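Local coordinates for protein putative phosphoribosyltransferase (Neisseria gonorrhoeae, PDB 5VOG) that binds the alarmone ppGpp and is probably a phosphoribosyltransferase-like glycosyltransferase, its reaction unproven, at residues Q11-T16 with E158-N163; V107-V112 with H135-A140; G98-V103 with D125-G130. One frame throughout, in Å; residues are numbered along the deposited sequence.

Contact 1. Residues Q11-T16 with E158-N163; sequences QKIWYT and EDWWIN. With G4P (guanosine-5',3'-tetraphosphate), chain D.
Ile13 O is gripped twice by Asn163, in the short two-stranded parallel sheet that 12-14 forms with 161-163. The backbone Asn163 N meets Ile13 O at 2.8 Å, while the side-chain Asn163 ND2 comes to the same oxygen from above its carbonyl plane. Asn163 CG stands anti to its own carbonyl carbon (chi1 -63°), which lays the amide along the Trp14 indole; the two planes are 16° apart, with ND2 over the ring centre. That amide is thus fixed both by its bond to Ile13 O and by the stack. A water links its far end, Asn163 OD1, to Lys12 NZ.

At the other end of the pairing, Gln11 lies alongside Trp160: Gln11 CB sits 3.5 Å from the centroid of the five-membered ring, and the amide stacks on the benzo half. Glu158 CB takes the opposite face of the Trp160 indole. On the face carrying Ile13 and Ile162, Ile13 CG2 meets Ile162 CG1, and Ile162 CG2 touches the edge of the Tyr15 ring at CD2.

The strand 161-163 also reads the guanine of ppGpp. Ile162 N donates to guanine O6 at 2.8 Å, and Ile162 O receives both N1 and N2, which matches the acceptor-donor-donor edge of guanine. The Trp161 indole lies over the purine, guanine N1 above its centre, with Trp161 CZ2 3.3 Å from guanine C2.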
loop_
_atom_site.group_PDB
_atom_site.type_symbol
_atom_site.label_atom_id
_atom_site.label_comp_id
_atom_site.label_asym_id
_atom_site.label_seq_id
_atom_site.Cartn_x
_atom_site.Cartn_y
_atom_site.Cartn_z
ATOM N N GLN A 11 -22.955 8.152 14.045
ATOM C CA GLN A 11 -21.947 7.835 15.041
ATOM C C GLN A 11 -20.603 7.615 14.366
ATOM O O GLN A 11 -20.516 7.325 13.169
ATOM C CB GLN A 11 -22.325 6.593 15.845
ATOM C CG GLN A 11 -23.397 6.852 16.889
ATOM C CD GLN A 11 -23.658 5.649 17.775
ATOM O OE1 GLN A 11 -24.801 5.230 17.952
ATOM N NE2 GLN A 11 -22.596 5.092 18.347
ATOM N N LYS A 12 -19.545 7.757 15.154
ATOM C CA LYS A 12 -18.189 7.678 14.641
ATOM C C LYS A 12 -17.391 6.692 15.477
ATOM O O LYS A 12 -17.661 6.500 16.665
ATOM C CB LYS A 12 -17.519 9.062 14.646
ATOM C CG LYS A 12 -18.291 10.088 13.832
ATOM C CD LYS A 12 -17.790 11.504 14.046
ATOM C CE LYS A 12 -16.428 11.715 13.427
ATOM N NZ LYS A 12 -16.020 13.146 13.512
ATOM N N ILE A 13 -16.403 6.067 14.844
ATOM C CA ILE A 13 -15.534 5.118 15.522
ATOM C C ILE A 13 -14.114 5.325 15.011
ATOM O O ILE A 13 -13.898 5.692 13.851
ATOM C CB ILE A 13 -16.030 3.656 15.334
ATOM C CG1 ILE A 13 -15.228 2.686 16.208
ATOM C CG2 ILE A 13 -15.982 3.240 13.868
ATOM C CD1 ILE A 13 -15.977 1.409 16.559
ATOM N N TRP A 14 -13.148 5.141 15.908
ATOM C CA TRP A 14 -11.725 5.214 15.601
ATOM C C TRP A 14 -11.086 3.861 15.880
ATOM O O TRP A 14 -11.355 3.242 16.916
ATOM C CB TRP A 14 -11.023 6.286 16.449
ATOM C CG TRP A 14 -11.386 7.713 16.126
ATOM C CD1 TRP A 14 -10.591 8.632 15.507
ATOM C CD2 TRP A 14 -12.620 8.387 16.420
ATOM N NE1 TRP A 14 -11.250 9.829 15.388
ATOM C CE2 TRP A 14 -12.497 9.708 15.945
ATOM C CE3 TRP A 14 -13.814 8.002 17.042
ATOM C CZ2 TRP A 14 -13.523 10.645 16.061
ATOM C CZ3 TRP A 14 -14.832 8.932 17.156
ATOM C CH2 TRP A 14 -14.679 10.242 16.671
ATOM N N TYR A 15 -10.224 3.412 14.968
ATOM C CA TYR A 15 -9.513 2.150 15.111
ATOM C C TYR A 15 -8.016 2.406 15.101
ATOM O O TYR A 15 -7.519 3.174 14.272
ATOM C CB TYR A 15 -9.851 1.166 13.976
ATOM C CG TYR A 15 -11.276 0.668 13.947
ATOM C CD1 TYR A 15 -11.808 -0.062 15.006
ATOM C CD2 TYR A 15 -12.081 0.895 12.838
ATOM C CE1 TYR A 15 -13.110 -0.531 14.963
ATOM C CE2 TYR A 15 -13.381 0.423 12.784
ATOM C CZ TYR A 15 -13.891 -0.282 13.846
ATOM O OH TYR A 15 -15.188 -0.750 13.778
ATOM N N THR A 16 -7.296 1.751 16.007
ATOM C CA THR A 16 -5.844 1.838 15.991
ATOM C C THR A 16 -5.278 0.973 14.866
ATOM O O THR A 16 -5.956 0.102 14.316
ATOM C CB THR A 16 -5.246 1.391 17.333
ATOM O OG1 THR A 16 -5.453 -0.018 17.505
ATOM C CG2 THR A 16 -5.879 2.149 18.502
ATOM N N GLU A 158 -21.643 -1.168 11.945
ATOM C CA GLU A 158 -22.804 -0.324 11.758
ATOM C C GLU A 158 -22.514 0.716 10.680
ATOM O O GLU A 158 -21.375 0.899 10.240
ATOM C CB GLU A 158 -23.163 0.378 13.064
ATOM C CG GLU A 158 -23.545 -0.570 14.173
ATOM C CD GLU A 158 -24.904 -1.163 13.943
ATOM O OE1 GLU A 158 -25.865 -0.377 13.792
ATOM O OE2 GLU A 158 -25.010 -2.407 13.898
ATOM N N ASP A 159 -23.563 1.417 10.250
ATOM C CA ASP A 159 -23.378 2.521 9.305
ATOM C C ASP A 159 -22.864 3.743 10.064
ATOM O O ASP A 159 -23.571 4.725 10.304
ATOM C CB ASP A 159 -24.662 2.834 8.554
ATOM C CG ASP A 159 -24.440 3.833 7.437
ATOM O OD1 ASP A 159 -23.261 4.078 7.078
ATOM O OD2 ASP A 159 -25.430 4.377 6.918
ATOM N N TRP A 160 -21.598 3.653 10.456
ATOM C CA TRP A 160 -20.892 4.697 11.179
ATOM C C TRP A 160 -19.735 5.191 10.329
ATOM O O TRP A 160 -19.237 4.478 9.455
ATOM C CB TRP A 160 -20.335 4.185 12.511
ATOM C CG TRP A 160 -21.360 3.753 13.518
ATOM C CD1 TRP A 160 -22.717 3.831 13.408
ATOM C CD2 TRP A 160 -21.089 3.176 14.795
ATOM N NE1 TRP A 160 -23.309 3.334 14.549
ATOM C CE2 TRP A 160 -22.330 2.925 15.415
ATOM C CE3 TRP A 160 -19.915 2.848 15.480
ATOM C CZ2 TRP A 160 -22.428 2.362 16.683
ATOM C CZ3 TRP A 160 -20.016 2.287 16.741
ATOM C CH2 TRP A 160 -21.261 2.050 17.327
ATOM N N TRP A 161 -19.276 6.407 10.609
ATOM C CA TRP A 161 -18.080 6.894 9.939
ATOM C C TRP A 161 -16.849 6.323 10.628
ATOM O O TRP A 161 -16.651 6.519 11.834
ATOM C CB TRP A 161 -18.020 8.416 9.925
ATOM C CG TRP A 161 -16.913 8.866 9.028
ATOM C CD1 TRP A 161 -15.690 9.350 9.399
ATOM C CD2 TRP A 161 -16.914 8.823 7.599
ATOM N NE1 TRP A 161 -14.936 9.626 8.281
ATOM C CE2 TRP A 161 -15.666 9.312 7.164
ATOM C CE3 TRP A 161 -17.855 8.423 6.642
ATOM C CZ2 TRP A 161 -15.334 9.419 5.812
ATOM C CZ3 TRP A 161 -17.524 8.529 5.299
ATOM C CH2 TRP A 161 -16.275 9.022 4.898
ATOM N N ILE A 162 -16.026 5.622 9.863
ATOM C CA ILE A 162 -14.820 4.991 10.385
ATOM C C ILE A 162 -13.648 5.939 10.195
ATOM O O ILE A 162 -13.389 6.407 9.078
ATOM C CB ILE A 162 -14.556 3.649 9.687
ATOM C CG1 ILE A 162 -15.732 2.693 9.908
ATOM C CG2 ILE A 162 -13.244 3.046 10.170
ATOM C CD1 ILE A 162 -15.697 1.468 8.985
ATOM N N ASN A 163 -12.937 6.221 11.284
ATOM C CA ASN A 163 -11.729 7.041 11.235
ATOM C C ASN A 163 -10.518 6.121 11.281
ATOM O O ASN A 163 -10.288 5.439 12.286
ATOM C CB ASN A 163 -11.722 8.039 12.387
ATOM C CG ASN A 163 -12.862 9.014 12.292
ATOM O OD1 ASN A 163 -12.789 9.986 11.550
ATOM N ND2 ASN A 163 -13.950 8.736 13.011
HETATM P PB G4P D . -16.820 0.524 -1.970
HETATM O O1B G4P D . -17.133 0.260 -3.356
HETATM O O2B G4P D . -17.990 0.325 -0.982
HETATM O O3B G4P D . -15.590 -0.321 -1.509
HETATM O O3A G4P D . -16.281 2.013 -1.784
HETATM P PA G4P D . -16.940 3.412 -2.146
HETATM O O1A G4P D . -16.927 3.651 -3.606
HETATM O O2A G4P D . -18.303 3.508 -1.508
HETATM O "O5'" G4P D . -15.961 4.403 -1.335
HETATM C "C5'" G4P D . -15.755 5.776 -1.718
HETATM C "C4'" G4P D . -14.800 6.398 -0.734
HETATM O "O4'" G4P D . -15.446 6.567 0.540
HETATM C "C3'" G4P D . -13.536 5.575 -0.466
HETATM O "O3'" G4P D . -12.384 6.383 -0.793
HETATM C "C2'" G4P D . -13.568 5.252 1.031
HETATM O "O2'" G4P D . -12.287 5.286 1.656
HETATM C "C1'" G4P D . -14.491 6.349 1.555
HETATM N N9 G4P D . -15.213 5.934 2.760
HETATM C C8 G4P D . -16.424 5.297 2.815
HETATM N N7 G4P D . -16.813 5.037 4.042
HETATM C C5 G4P D . -15.792 5.533 4.838
HETATM C C6 G4P D . -15.634 5.566 6.260
HETATM O O6 G4P D . -16.414 5.133 7.113
HETATM N N1 G4P D . -14.456 6.179 6.640
HETATM C C2 G4P D . -13.525 6.701 5.780
HETATM N N2 G4P D . -12.451 7.278 6.325
HETATM N N3 G4P D . -13.658 6.678 4.456
HETATM C C4 G4P D . -14.801 6.088 4.058
HETATM P PC G4P D . -11.822 6.510 -2.265
HETATM O O1C G4P D . -12.594 7.515 -3.045
HETATM O O2C G4P D . -11.858 5.112 -2.820
HETATM O O3C G4P D . -10.300 6.946 -2.076
HETATM P PD G4P D . -9.008 6.239 -1.464
HETATM O O1D G4P D . -9.329 4.783 -1.388
HETATM O O2D G4P D . -7.866 6.550 -2.459
HETATM O O3D G4P D . -8.769 6.915 -0.139
HETATM O O HOH W 1 -14.134 12.548 11.401
#

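Contact 2. Residues V107-V112 with H135-A140; sequences VDDSRV and HEKIKA. With G4P (guanosine-5',3'-tetraphosphate), chain D.
Asp109 CG lies anti to the backbone N (chi1 -174°), which carries the carboxylate to the ppGpp base, where the extended Lys137 chain delivers its NZ. Asp109 OD1 accepts Lys137 NZ at 3.0 Å and Lys139 NZ at 2.8 Å, the two lysines arriving from opposite faces of the carboxylate plane; Lys139 reaches it with a chain bent at chi3. Lys137 NZ also donates to guanine O6 (2.8 Å) and, at a longer distance, to N7. The carboxylate therefore probably both positions this lysine and offsets its charge.

The turn 109-111, between strand 107-108 and helix 112-121, is consistent with the phosphate-binding (PRPP) loop of type I phosphoribosyltransferases. Asp109 N donates to the 5'-diphosphate oxygen O2B of ppGpp, as does Arg111 N. Ser110 gives its N and OG to O2A, and the same OG accepts Val112 N in an ST turn. Arg111 grips Asp108 side-on, NE and NH2 both on OD2 in the guanidinium plane, and Arg111 NH2 makes a long salt bridge to Glu136 OE2 (3.6 Å), also joined through water. Asp108 has a second charged partner in Lys141, and Glu136 OE1 is hydrogen-bonded to Ser153 OG.

Asp108 N to His135 O and Lys137 N to Asp108 O join the parallel strands 107-108 and 135-137. Strand 107-108 lies at one edge of the mixed sheet within the chain, 135-137 lies between it and 151-157, and helix 112-121 starts directly after the loop.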
loop_
_atom_site.group_PDB
_atom_site.type_symbol
_atom_site.label_atom_id
_atom_site.label_comp_id
_atom_site.label_asym_id
_atom_site.label_seq_id
_atom_site.Cartn_x
_atom_site.Cartn_y
_atom_site.Cartn_z
ATOM N N VAL A 107 -12.858 -0.544 2.851
ATOM C CA VAL A 107 -14.228 -0.374 3.331
ATOM C C VAL A 107 -15.219 -0.678 2.218
ATOM O O VAL A 107 -15.028 -0.284 1.061
ATOM C CB VAL A 107 -14.479 1.028 3.935
ATOM C CG1 VAL A 107 -14.426 2.145 2.893
ATOM C CG2 VAL A 107 -15.824 1.053 4.676
ATOM N N ASP A 108 -16.253 -1.440 2.577
ATOM C CA ASP A 108 -17.436 -1.702 1.766
ATOM C C ASP A 108 -18.509 -0.745 2.279
ATOM O O ASP A 108 -19.147 -0.993 3.311
ATOM C CB ASP A 108 -17.830 -3.172 1.905
ATOM C CG ASP A 108 -19.104 -3.531 1.169
ATOM O OD1 ASP A 108 -19.891 -2.637 0.801
ATOM O OD2 ASP A 108 -19.320 -4.747 0.984
ATOM N N ASP A 109 -18.671 0.373 1.573
ATOM C CA ASP A 109 -19.616 1.418 1.948
ATOM C C ASP A 109 -20.781 1.439 0.968
ATOM O O ASP A 109 -21.880 0.996 1.309
ATOM C CB ASP A 109 -18.907 2.776 2.003
ATOM C CG ASP A 109 -19.799 3.884 2.524
ATOM O OD1 ASP A 109 -20.311 3.750 3.649
ATOM O OD2 ASP A 109 -19.966 4.903 1.822
ATOM N N SER A 110 -20.571 1.925 -0.258
ATOM C CA SER A 110 -21.628 1.950 -1.266
ATOM C C SER A 110 -21.535 0.815 -2.276
ATOM O O SER A 110 -22.510 0.565 -2.990
ATOM C CB SER A 110 -21.603 3.276 -2.039
ATOM O OG SER A 110 -20.509 3.303 -2.959
ATOM N N ARG A 111 -20.385 0.150 -2.370
ATOM C CA ARG A 111 -20.045 -0.871 -3.362
ATOM C C ARG A 111 -19.927 -0.335 -4.781
ATOM O O ARG A 111 -19.771 -1.132 -5.715
ATOM C CB ARG A 111 -21.029 -2.045 -3.357
ATOM C CG ARG A 111 -20.778 -2.974 -2.229
ATOM C CD ARG A 111 -21.786 -4.106 -2.138
ATOM N NE ARG A 111 -21.501 -4.820 -0.911
ATOM C CZ ARG A 111 -22.282 -5.739 -0.366
ATOM N NH1 ARG A 111 -23.431 -6.080 -0.944
ATOM N NH2 ARG A 111 -21.906 -6.319 0.764
ATOM N N VAL A 112 -19.959 0.986 -4.975
ATOM C CA VAL A 112 -19.821 1.525 -6.324
ATOM C C VAL A 112 -18.414 1.276 -6.864
ATOM O O VAL A 112 -18.250 0.857 -8.017
ATOM C CB VAL A 112 -20.214 3.015 -6.344
ATOM C CG1 VAL A 112 -19.869 3.656 -7.677
ATOM C CG2 VAL A 112 -21.724 3.147 -6.082
ATOM N N HIS A 135 -13.504 -3.698 6.376
ATOM C CA HIS A 135 -14.728 -3.315 7.070
ATOM C C HIS A 135 -15.906 -3.350 6.115
ATOM O O HIS A 135 -15.864 -2.722 5.051
ATOM C CB HIS A 135 -14.599 -1.910 7.648
ATOM C CG HIS A 135 -13.572 -1.802 8.721
ATOM N ND1 HIS A 135 -12.662 -0.769 8.777
ATOM C CD2 HIS A 135 -13.329 -2.586 9.798
ATOM C CE1 HIS A 135 -11.895 -0.928 9.841
ATOM N NE2 HIS A 135 -12.284 -2.019 10.480
ATOM N N GLU A 136 -16.969 -4.049 6.518
ATOM C CA GLU A 136 -18.218 -4.116 5.766
ATOM C C GLU A 136 -19.289 -3.341 6.527
ATOM O O GLU A 136 -19.741 -3.782 7.588
ATOM C CB GLU A 136 -18.651 -5.564 5.556
ATOM C CG GLU A 136 -20.011 -5.683 4.895
ATOM C CD GLU A 136 -20.494 -7.117 4.789
ATOM O OE1 GLU A 136 -19.809 -8.040 5.285
ATOM O OE2 GLU A 136 -21.574 -7.321 4.201
ATOM N N LYS A 137 -19.710 -2.202 5.981
ATOM C CA LYS A 137 -20.781 -1.432 6.600
ATOM C C LYS A 137 -22.142 -2.007 6.231
ATOM O O LYS A 137 -22.411 -2.296 5.060
ATOM C CB LYS A 137 -20.722 0.026 6.176
ATOM C CG LYS A 137 -19.532 0.791 6.688
ATOM C CD LYS A 137 -19.719 2.222 6.236
ATOM C CE LYS A 137 -18.674 3.133 6.738
ATOM N NZ LYS A 137 -19.002 4.511 6.296
ATOM N N ILE A 138 -23.005 -2.147 7.232
ATOM C CA ILE A 138 -24.358 -2.663 7.041
ATOM C C ILE A 138 -25.257 -1.484 6.681
ATOM O O ILE A 138 -25.626 -0.677 7.535
ATOM C CB ILE A 138 -24.860 -3.403 8.277
ATOM C CG1 ILE A 138 -23.899 -4.543 8.624
ATOM C CG2 ILE A 138 -26.279 -3.899 8.026
ATOM C CD1 ILE A 138 -23.489 -5.400 7.431
ATOM N N LYS A 139 -25.613 -1.391 5.405
ATOM C CA LYS A 139 -26.338 -0.248 4.867
ATOM C C LYS A 139 -26.782 -0.610 3.457
ATOM O O LYS A 139 -26.375 -1.634 2.903
ATOM C CB LYS A 139 -25.482 1.025 4.869
ATOM C CG LYS A 139 -24.192 0.906 4.062
ATOM C CD LYS A 139 -23.247 2.080 4.317
ATOM C CE LYS A 139 -23.795 3.380 3.752
ATOM N NZ LYS A 139 -22.971 4.562 4.151
ATOM N N ALA A 140 -27.635 0.235 2.889
ATOM C CA ALA A 140 -28.028 0.044 1.501
ATOM C C ALA A 140 -26.826 0.246 0.589
ATOM O O ALA A 140 -25.909 1.017 0.888
ATOM C CB ALA A 140 -29.154 1.003 1.110
HETATM P PB G4P D . -16.820 0.524 -1.970
HETATM O O1B G4P D . -17.133 0.260 -3.356
HETATM O O2B G4P D . -17.990 0.325 -0.982
HETATM O O3B G4P D . -15.590 -0.321 -1.509
HETATM O O3A G4P D . -16.281 2.013 -1.784
HETATM P PA G4P D . -16.940 3.412 -2.146
HETATM O O1A G4P D . -16.927 3.651 -3.606
HETATM O O2A G4P D . -18.303 3.508 -1.508
HETATM O "O5'" G4P D . -15.961 4.403 -1.335
HETATM C "C5'" G4P D . -15.755 5.776 -1.718
HETATM C "C4'" G4P D . -14.800 6.398 -0.734
HETATM O "O4'" G4P D . -15.446 6.567 0.540
HETATM C "C3'" G4P D . -13.536 5.575 -0.466
HETATM O "O3'" G4P D . -12.384 6.383 -0.793
HETATM C "C2'" G4P D . -13.568 5.252 1.031
HETATM O "O2'" G4P D . -12.287 5.286 1.656
HETATM C "C1'" G4P D . -14.491 6.349 1.555
HETATM N N9 G4P D . -15.213 5.934 2.760
HETATM C C8 G4P D . -16.424 5.297 2.815
HETATM N N7 G4P D . -16.813 5.037 4.042
HETATM C C5 G4P D . -15.792 5.533 4.838
HETATM C C6 G4P D . -15.634 5.566 6.260
HETATM O O6 G4P D . -16.414 5.133 7.113
HETATM N N1 G4P D . -14.456 6.179 6.640
HETATM C C2 G4P D . -13.525 6.701 5.780
HETATM N N2 G4P D . -12.451 7.278 6.325
HETATM N N3 G4P D . -13.658 6.678 4.456
HETATM C C4 G4P D . -14.801 6.088 4.058
HETATM P PC G4P D . -11.822 6.510 -2.265
HETATM O O1C G4P D . -12.594 7.515 -3.045
HETATM O O2C G4P D . -11.858 5.112 -2.820
HETATM O O3C G4P D . -10.300 6.946 -2.076
HETATM P PD G4P D . -9.008 6.239 -1.464
HETATM O O1D G4P D . -9.329 4.783 -1.388
HETATM O O2D G4P D . -7.866 6.550 -2.459
HETATM O O3D G4P D . -8.769 6.915 -0.139
HETATM O O HOH W 2 -22.159 -9.136 2.187
#

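Contact 3. Residues G98-V103 with D125-G130; sequences GKNVLV and DFDTVG
Asn100 reaches across to Thr128 from a CB that lies 3.9 Å from Thr128 O. Its CG, set anti to the carbonyl carbon (chi1 -61°), comes equally near Thr128 CB, and Asn100 OD1 accepts Thr128 N at 3.0 Å in the plane of the amide carbonyl. The other tip atom, ND2, donates to Lys37 O and to a water that also lies within bonding distance of Asp127 OD2. The amide thus takes a backbone N-H as a main-chain carbonyl would, next to the regular pairing.

Beyond it runs parallel pairing of 101-103 with 129-130, two central strands of the phosphoribosyltransferase sheet. Val101 N donates to Thr128 O, Val101 O receives Gly130 N, and Val103 N returns to Gly130 O at 2.8 Å. Before it, Gly98 N points almost straight at Asp125 O (2.6 Å, 174° at the hydrogen), and Asp127 N approaches Lys99 O from above the carbonyl plane.

On the face bearing Val101 and Val129, Val101 CG2 stands over the centre of the Phe126 ring, 3.8 Å from its centroid and 9° off the normal, a CH-pi contact. Val101 CG1 meets Phe126 CE1, and Val129 touches two valines of the facing strand, its CG2 on Val101 and its CG1 on Val103. Leu121 of helix 112-121 touches Phe126.

Backbone bonds run along the whole contact; the loop end adds the Asn100 amide and water-linked polar groups, the buried end valine and Phe126 packing.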
loop_
_atom_site.group_PDB
_atom_site.type_symbol
_atom_site.label_atom_id
_atom_site.label_comp_id
_atom_site.label_asym_id
_atom_site.label_seq_id
_atom_site.Cartn_x
_atom_site.Cartn_y
_atom_site.Cartn_z
ATOM N N GLY A 98 -5.169 -17.354 -15.805
ATOM C CA GLY A 98 -5.702 -18.581 -15.247
ATOM C C GLY A 98 -5.476 -18.769 -13.766
ATOM O O GLY A 98 -5.695 -19.871 -13.260
ATOM N N LYS A 99 -5.053 -17.729 -13.055
ATOM C CA LYS A 99 -4.773 -17.812 -11.629
ATOM C C LYS A 99 -5.941 -17.259 -10.817
ATOM O O LYS A 99 -6.888 -16.675 -11.349
ATOM C CB LYS A 99 -3.488 -17.049 -11.288
ATOM C CG LYS A 99 -2.246 -17.593 -11.970
ATOM C CD LYS A 99 -2.007 -19.036 -11.573
ATOM C CE LYS A 99 -0.726 -19.590 -12.173
ATOM N NZ LYS A 99 -0.491 -20.993 -11.728
ATOM N N ASN A 100 -5.855 -17.448 -9.503
ATOM C CA ASN A 100 -6.846 -16.941 -8.561
ATOM C C ASN A 100 -6.342 -15.626 -7.983
ATOM O O ASN A 100 -5.239 -15.578 -7.429
ATOM C CB ASN A 100 -7.089 -17.944 -7.434
ATOM C CG ASN A 100 -7.614 -19.266 -7.935
ATOM O OD1 ASN A 100 -8.367 -19.313 -8.902
ATOM N ND2 ASN A 100 -7.217 -20.350 -7.281
ATOM N N VAL A 101 -7.141 -14.566 -8.090
ATOM C CA VAL A 101 -6.728 -13.253 -7.598
ATOM C C VAL A 101 -7.742 -12.742 -6.583
ATOM O O VAL A 101 -8.957 -12.914 -6.748
ATOM C CB VAL A 101 -6.523 -12.241 -8.746
ATOM C CG1 VAL A 101 -5.349 -12.678 -9.636
ATOM C CG2 VAL A 101 -7.791 -12.050 -9.557
ATOM N N LEU A 102 -7.230 -12.115 -5.523
ATOM C CA LEU A 102 -8.024 -11.610 -4.405
ATOM C C LEU A 102 -7.968 -10.087 -4.432
ATOM O O LEU A 102 -6.916 -9.493 -4.168
ATOM C CB LEU A 102 -7.494 -12.141 -3.072
ATOM C CG LEU A 102 -8.278 -11.710 -1.833
ATOM C CD1 LEU A 102 -9.668 -12.357 -1.845
ATOM C CD2 LEU A 102 -7.518 -12.044 -0.552
ATOM N N VAL A 103 -9.098 -9.455 -4.736
ATOM C CA VAL A 103 -9.202 -7.998 -4.727
ATOM C C VAL A 103 -9.333 -7.541 -3.279
ATOM O O VAL A 103 -10.121 -8.110 -2.521
ATOM C CB VAL A 103 -10.408 -7.555 -5.574
ATOM C CG1 VAL A 103 -10.585 -6.048 -5.557
ATOM C CG2 VAL A 103 -10.277 -8.087 -7.014
ATOM N N ASP A 125 -8.592 -13.000 -17.978
ATOM C CA ASP A 125 -8.528 -14.460 -17.986
ATOM C C ASP A 125 -8.007 -14.978 -16.646
ATOM O O ASP A 125 -6.935 -15.572 -16.547
ATOM C CB ASP A 125 -7.661 -14.940 -19.146
ATOM C CG ASP A 125 -7.755 -16.441 -19.371
ATOM O OD1 ASP A 125 -8.613 -17.093 -18.744
ATOM O OD2 ASP A 125 -6.963 -16.969 -20.180
ATOM N N PHE A 126 -8.781 -14.721 -15.598
ATOM C CA PHE A 126 -8.526 -15.287 -14.282
ATOM C C PHE A 126 -9.391 -16.523 -14.074
ATOM O O PHE A 126 -10.447 -16.680 -14.691
ATOM C CB PHE A 126 -8.827 -14.278 -13.168
ATOM C CG PHE A 126 -8.024 -13.009 -13.241
ATOM C CD1 PHE A 126 -6.636 -13.041 -13.212
ATOM C CD2 PHE A 126 -8.658 -11.776 -13.285
ATOM C CE1 PHE A 126 -5.897 -11.867 -13.263
ATOM C CE2 PHE A 126 -7.921 -10.590 -13.328
ATOM C CZ PHE A 126 -6.541 -10.642 -13.320
ATOM N N ASP A 127 -8.934 -17.401 -13.185
ATOM C CA ASP A 127 -9.754 -18.519 -12.738
ATOM C C ASP A 127 -10.815 -18.019 -11.763
ATOM O O ASP A 127 -11.978 -17.843 -12.140
ATOM C CB ASP A 127 -8.880 -19.603 -12.098
ATOM C CG ASP A 127 -9.679 -20.813 -11.643
ATOM O OD1 ASP A 127 -10.896 -20.867 -11.910
ATOM O OD2 ASP A 127 -9.086 -21.717 -11.017
ATOM N N THR A 128 -10.431 -17.799 -10.509
ATOM C CA THR A 128 -11.323 -17.263 -9.488
ATOM C C THR A 128 -10.916 -15.833 -9.173
ATOM O O THR A 128 -9.737 -15.560 -8.929
ATOM C CB THR A 128 -11.275 -18.103 -8.207
ATOM O OG1 THR A 128 -11.754 -19.425 -8.475
ATOM C CG2 THR A 128 -12.131 -17.478 -7.110
ATOM N N VAL A 129 -11.891 -14.927 -9.189
ATOM C CA VAL A 129 -11.751 -13.585 -8.634
ATOM C C VAL A 129 -12.549 -13.543 -7.340
ATOM O O VAL A 129 -13.760 -13.789 -7.348
ATOM C CB VAL A 129 -12.241 -12.505 -9.611
ATOM C CG1 VAL A 129 -12.107 -11.117 -8.980
ATOM C CG2 VAL A 129 -11.471 -12.580 -10.923
ATOM N N GLY A 130 -11.872 -13.242 -6.227
ATOM C CA GLY A 130 -12.521 -13.045 -4.953
ATOM C C GLY A 130 -12.296 -11.621 -4.464
ATOM O O GLY A 130 -11.481 -10.872 -5.018
HETATM O O HOH W 3 -6.303 -21.587 -11.016
HETATM O O HOH W 4 -8.510 -22.723 -8.739
#

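In the fold
From the N terminus, strand 12-14 comes first, and 141 residues separate the two segments of contact 1, which closes the longest loop and forms a small sheet of its own. Contacts 2 and 3 are nested inside it, both in the main sheet. Contact 3 closes the loop from 98-103 to 125-130, contact 2 the one from 107-112 to 135-140; the two cross, and each pairs an earlier strand with a later one running parallel to it. Their centres are 22 Å apart. Contact 1 touches contact 2 through the salt bridge of Asp159 with Lys139, and both contact the guanine base; contact 3 lies on the opposite side of the chain's centre from contact 1.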